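Local coordinates for protein probable endonuclease 4 (Thermotoga maritima, PDB 4HNO) that probably cleaves phosphodiester bonds at apurinic or apyrimidinic sites in DNA during base excision repair, using a cluster of three metal ions, at residues T179-T182 with C183-F186; K253-E257 with V258-L262. All blocks are in the same frame, centred on the assembly; numbering follows the deposited sequence.

Interaction 1 of 2, residues T179-T182 with C183-F186; sequences TYDT and CHGF. With MN (manganese (II) ion), chain E; MN (manganese (II) ion), chain C.
The carboxylate of Asp181 lies over one face of the His184 imidazole. The two planes are 9° apart, and OD1 of Asp181 sits 3.3 Å above the ring plane, toward its rim. With Asp181 CG anti to the backbone N (chi1 -176°), the carboxylate faces the start of the helix and its two oxygens have different partners. Asp181 OD1 binds one manganese ion at 2.0 Å. Asp181 is the helix N-cap residue. Asp181 OD2 accepts a nearly straight bond from His184 N at 3.0 Å, from above the carboxylate plane, and a weak one from Cys183 N. The stacked His184 ring binds a second manganese ion through NE2 at 2.1 Å; zinc is also seen at this site. His184 ND1 donates to the backbone O of Asn148, which fixes the ring's rotation. Glu147, His218 and Glu263 complete the protein ligands of the first metal site; Asp231 and His233 join His184 at the other. In the first turn, Gly185 N bonds to Asp181 O (2.9 Å), and Tyr180 OH rests 3.4 Å from Gly185 CA. The contact is the turn from strand 176-181 of the TIM barrel into helix 182-187, with strands 143-147 and 214-222 flanking that strand.

Interaction 2 of 2, residues K253-E257 with V258-L262; sequences KEIQE and VPWIL
Ile255 O accepts two hydrogen bonds from residues that follow it in the chain. The indole NE1 of Trp260 donates to Ile255 O at 2.9 Å, and the backbone Val258 N donates to the same Ile255 O at 3.2 Å. The donors come from opposite faces of the carbonyl plane, each more than 50° out of it. On the indole, this oxygen lies at the edge, near the ring plane.

Apolar contacts flank these bonds. With Ile255 CG2 anti to the backbone N, this methyl stands beside the indole. Ile255 CG2 packs 3.9 Å from Trp260 CZ2, and the two side chains cross at about a right angle. Gln256 runs alongside the indole, with its amide plane nearly perpendicular to the ring, and Gln256 CA is 3.7 Å from Trp260 CZ2. Val258 turns CG2 back onto the helix, 3.6 Å from Glu254 O. A water lies over one face of the indole, toward its rim, hydrogen-bonded to Gln256 O and Val258 O.

Further out, the extended Gln256 side chain is held at both polar atoms. Lys253 NZ donates to Gln256 OE1 at 3.0 Å, while Gln256 NE2 bonds to Phe250 O and to the C-terminal carboxylate of Glu288. Phe250 also stacks its ring with Trp260.

The contact is the helix-to-strand connection of the TIM barrel that leads into strand 260-262, parallel to strands 7-10 and 214-222. Ile217 of strand 214-222 touches both Ile255 and Trp260, and Val278 of helix 268-284 packs against the indole.

Both interactions are local and largely buried, and both involve strands of the same barrel sheet. Strand 214-222 pairs with the strands of both. Their centres are about 13 Å apart, and they do not touch. Interaction 1 leads from a strand into a helix, at the metal site; its residues in contact are all buried. A carboxylate there serves a metal and a helix start together. Interaction 2 leads from a helix into a strand, and its Trp260 side chain is about 11 Å from a bound zinc ion. There the main polar contact is between a backbone carbonyl and an indole, amid apolar packing; Glu257 is exposed, so this contact reaches the surface.

Interaction 1 of 2, residues T179-T182 with C183-F186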
loop_
_atom_site.group_PDB
_atom_site.type_symbol
_atom_site.label_atom_id
_atom_site.label_comp_id
_atom_site.label_asym_id
_atom_site.label_seq_id
_atom_site.Cartn_x
_atom_site.Cartn_y
_atom_site.Cartn_z
ATOM N N THR A 179 3.565 0.675 4.537
ATOM C CA THR A 179 2.614 -0.349 4.111
ATOM C C THR A 179 3.366 -1.666 3.980
ATOM O O THR A 179 4.426 -1.707 3.361
ATOM C CB THR A 179 2.015 0.005 2.763
ATOM O OG1 THR A 179 1.242 1.194 2.937
ATOM C CG2 THR A 179 1.147 -1.113 2.189
ATOM N N TYR A 180 2.782 -2.726 4.533
ATOM C CA TYR A 180 3.366 -4.054 4.386
ATOM C C TYR A 180 2.525 -4.872 3.413
ATOM O O TYR A 180 1.335 -5.107 3.657
ATOM C CB TYR A 180 3.435 -4.789 5.742
ATOM C CG TYR A 180 4.097 -6.126 5.561
ATOM C CD1 TYR A 180 5.464 -6.209 5.346
ATOM C CD2 TYR A 180 3.364 -7.309 5.542
ATOM C CE1 TYR A 180 6.089 -7.410 5.113
ATOM C CE2 TYR A 180 3.993 -8.534 5.336
ATOM C CZ TYR A 180 5.357 -8.565 5.104
ATOM O OH TYR A 180 6.013 -9.747 4.870
ATOM N N ASP A 181 3.136 -5.292 2.303
ATOM C CA ASP A 181 2.492 -6.136 1.310
ATOM C C ASP A 181 2.940 -7.585 1.552
ATOM O O ASP A 181 4.134 -7.902 1.514
ATOM C CB ASP A 181 2.861 -5.655 -0.097
ATOM C CG ASP A 181 2.164 -6.419 -1.202
ATOM O OD1 ASP A 181 1.543 -5.773 -2.089
ATOM O OD2 ASP A 181 2.219 -7.671 -1.192
ATOM N N THR A 182 1.973 -8.441 1.853
ATOM C CA THR A 182 2.288 -9.814 2.222
ATOM C C THR A 182 2.904 -10.619 1.083
ATOM O O THR A 182 3.693 -11.525 1.352
ATOM C CB THR A 182 1.045 -10.532 2.770
ATOM O OG1 THR A 182 0.000 -10.557 1.814
ATOM C CG2 THR A 182 0.524 -9.873 4.022
ATOM N N CYS A 183 2.516 -10.358 -0.157
ATOM C CA CYS A 183 3.102 -11.087 -1.288
ATOM C C CYS A 183 4.527 -10.624 -1.522
ATOM O O CYS A 183 5.454 -11.430 -1.645
ATOM C CB CYS A 183 2.248 -10.937 -2.540
ATOM S SG CYS A 183 2.905 -11.827 -3.969
ATOM N N HIS A 184 4.722 -9.306 -1.586
ATOM C CA HIS A 184 6.066 -8.794 -1.763
ATOM C C HIS A 184 6.986 -9.291 -0.646
ATOM O O HIS A 184 8.142 -9.661 -0.880
ATOM C CB HIS A 184 6.080 -7.281 -1.806
ATOM C CG HIS A 184 5.265 -6.711 -2.929
ATOM N ND1 HIS A 184 4.912 -5.382 -2.984
ATOM C CD2 HIS A 184 4.692 -7.278 -4.019
ATOM C CE1 HIS A 184 4.182 -5.159 -4.068
ATOM N NE2 HIS A 184 4.021 -6.295 -4.713
ATOM N N GLY A 185 6.461 -9.294 0.579
ATOM C CA GLY A 185 7.242 -9.751 1.704
ATOM C C GLY A 185 7.563 -11.239 1.606
ATOM O O GLY A 185 8.691 -11.666 1.862
ATOM N N PHE A 186 6.564 -12.042 1.262
ATOM C CA PHE A 186 6.769 -13.489 1.125
ATOM C C PHE A 186 7.820 -13.786 0.051
ATOM O O PHE A 186 8.709 -14.627 0.238
ATOM C CB PHE A 186 5.440 -14.152 0.789
ATOM C CG PHE A 186 5.381 -15.629 1.055
ATOM C CD1 PHE A 186 5.478 -16.136 2.340
ATOM C CD2 PHE A 186 5.181 -16.518 0.014
ATOM C CE1 PHE A 186 5.342 -17.481 2.577
ATOM C CE2 PHE A 186 5.050 -17.866 0.267
ATOM C CZ PHE A 186 5.140 -18.333 1.546
HETATM MN MN MN E . 0.992 -3.917 -2.761
HETATM MN MN MN C . 2.969 -6.662 -6.458
HETATM O O HOH W 1 1.092 -2.914 -4.431
#

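Interaction 2 of 2, residues K253-E257 with V258-L262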
loop_
_atom_site.group_PDB
_atom_site.type_symbol
_atom_site.label_atom_id
_atom_site.label_comp_id
_atom_site.label_asym_id
_atom_site.label_seq_id
_atom_site.Cartn_x
_atom_site.Cartn_y
_atom_site.Cartn_z
ATOM N N LYS A 253 -3.126 -9.774 17.110
ATOM C CA LYS A 253 -3.913 -8.566 17.291
ATOM C C LYS A 253 -3.243 -7.335 16.635
ATOM O O LYS A 253 -3.942 -6.457 16.131
ATOM C CB LYS A 253 -4.188 -8.323 18.774
ATOM C CG LYS A 253 -5.227 -9.280 19.361
ATOM C CD LYS A 253 -6.610 -9.046 18.756
ATOM C CE LYS A 253 -7.675 -9.886 19.442
ATOM N NZ LYS A 253 -8.909 -9.986 18.614
ATOM N N GLU A 254 -1.910 -7.289 16.632
ATOM C CA GLU A 254 -1.190 -6.191 15.999
ATOM C C GLU A 254 -1.537 -6.104 14.507
ATOM O O GLU A 254 -1.610 -5.013 13.940
ATOM C CB GLU A 254 0.322 -6.358 16.155
ATOM C CG GLU A 254 0.822 -6.291 17.587
ATOM C CD GLU A 254 0.871 -7.646 18.283
ATOM O OE1 GLU A 254 0.209 -8.613 17.837
ATOM O OE2 GLU A 254 1.585 -7.736 19.294
ATOM N N ILE A 255 -1.740 -7.259 13.884
ATOM C CA ILE A 255 -2.106 -7.334 12.478
ATOM C C ILE A 255 -3.573 -6.957 12.268
ATOM O O ILE A 255 -3.916 -6.201 11.362
ATOM C CB ILE A 255 -1.776 -8.738 11.934
ATOM C CG1 ILE A 255 -0.256 -9.007 12.005
ATOM C CG2 ILE A 255 -2.304 -8.935 10.529
ATOM C CD1 ILE A 255 0.599 -8.059 11.198
ATOM N N GLN A 256 -4.447 -7.451 13.140
ATOM C CA GLN A 256 -5.870 -7.115 13.070
ATOM C C GLN A 256 -6.137 -5.617 13.222
ATOM O O GLN A 256 -7.172 -5.127 12.775
ATOM C CB GLN A 256 -6.662 -7.854 14.154
ATOM C CG GLN A 256 -6.676 -9.357 13.971
ATOM C CD GLN A 256 -7.412 -10.042 15.103
ATOM O OE1 GLN A 256 -8.243 -9.432 15.768
ATOM N NE2 GLN A 256 -7.107 -11.309 15.332
ATOM N N GLU A 257 -5.247 -4.897 13.890
ATOM C CA GLU A 257 -5.459 -3.478 14.106
ATOM C C GLU A 257 -5.293 -2.620 12.856
ATOM O O GLU A 257 -5.710 -1.468 12.844
ATOM C CB GLU A 257 -4.542 -2.977 15.220
ATOM C CG GLU A 257 -5.012 -3.374 16.614
ATOM C CD GLU A 257 -6.338 -2.733 17.019
ATOM O OE1 GLU A 257 -7.338 -2.887 16.285
ATOM O OE2 GLU A 257 -6.383 -2.075 18.077
ATOM N N VAL A 258 -4.704 -3.179 11.815
ATOM C CA VAL A 258 -4.341 -2.418 10.638
ATOM C C VAL A 258 -5.277 -2.786 9.490
ATOM O O VAL A 258 -5.601 -3.963 9.330
ATOM C CB VAL A 258 -2.880 -2.748 10.258
ATOM C CG1 VAL A 258 -2.464 -1.988 9.009
ATOM C CG2 VAL A 258 -1.951 -2.426 11.415
ATOM N N PRO A 259 -5.693 -1.817 8.656
ATOM C CA PRO A 259 -6.500 -2.198 7.496
ATOM C C PRO A 259 -5.809 -3.177 6.544
ATOM O O PRO A 259 -4.632 -3.028 6.246
ATOM C CB PRO A 259 -6.785 -0.861 6.786
ATOM C CG PRO A 259 -6.680 0.156 7.870
ATOM C CD PRO A 259 -5.563 -0.354 8.766
ATOM N N TRP A 260 -6.578 -4.158 6.088
ATOM C CA TRP A 260 -6.153 -5.181 5.128
ATOM C C TRP A 260 -6.784 -4.848 3.789
ATOM O O TRP A 260 -8.005 -4.867 3.654
ATOM C CB TRP A 260 -6.626 -6.574 5.572
ATOM C CG TRP A 260 -6.132 -6.997 6.911
ATOM C CD1 TRP A 260 -5.160 -6.413 7.661
ATOM C CD2 TRP A 260 -6.627 -8.109 7.685
ATOM N NE1 TRP A 260 -5.018 -7.090 8.847
ATOM C CE2 TRP A 260 -5.909 -8.133 8.883
ATOM C CE3 TRP A 260 -7.618 -9.074 7.471
ATOM C CZ2 TRP A 260 -6.157 -9.069 9.891
ATOM C CZ3 TRP A 260 -7.854 -10.012 8.466
ATOM C CH2 TRP A 260 -7.125 -9.999 9.654
ATOM N N ILE A 261 -5.944 -4.552 2.802
ATOM C CA ILE A 261 -6.399 -4.132 1.493
ATOM C C ILE A 261 -5.958 -5.177 0.464
ATOM O O ILE A 261 -4.775 -5.394 0.237
ATOM C CB ILE A 261 -5.813 -2.757 1.119
ATOM C CG1 ILE A 261 -6.312 -1.670 2.073
ATOM C CG2 ILE A 261 -6.106 -2.426 -0.338
ATOM C CD1 ILE A 261 -7.801 -1.418 2.038
ATOM N N LEU A 262 -6.938 -5.815 -0.159
ATOM C CA LEU A 262 -6.690 -6.817 -1.188
ATOM C C LEU A 262 -6.209 -6.176 -2.480
ATOM O O LEU A 262 -6.835 -5.242 -2.985
ATOM C CB LEU A 262 -7.984 -7.560 -1.485
ATOM C CG LEU A 262 -8.615 -8.329 -0.338
ATOM C CD1 LEU A 262 -10.072 -8.582 -0.650
ATOM C CD2 LEU A 262 -7.879 -9.619 -0.100
HETATM O O HOH W 2 -8.095 -5.453 10.207
#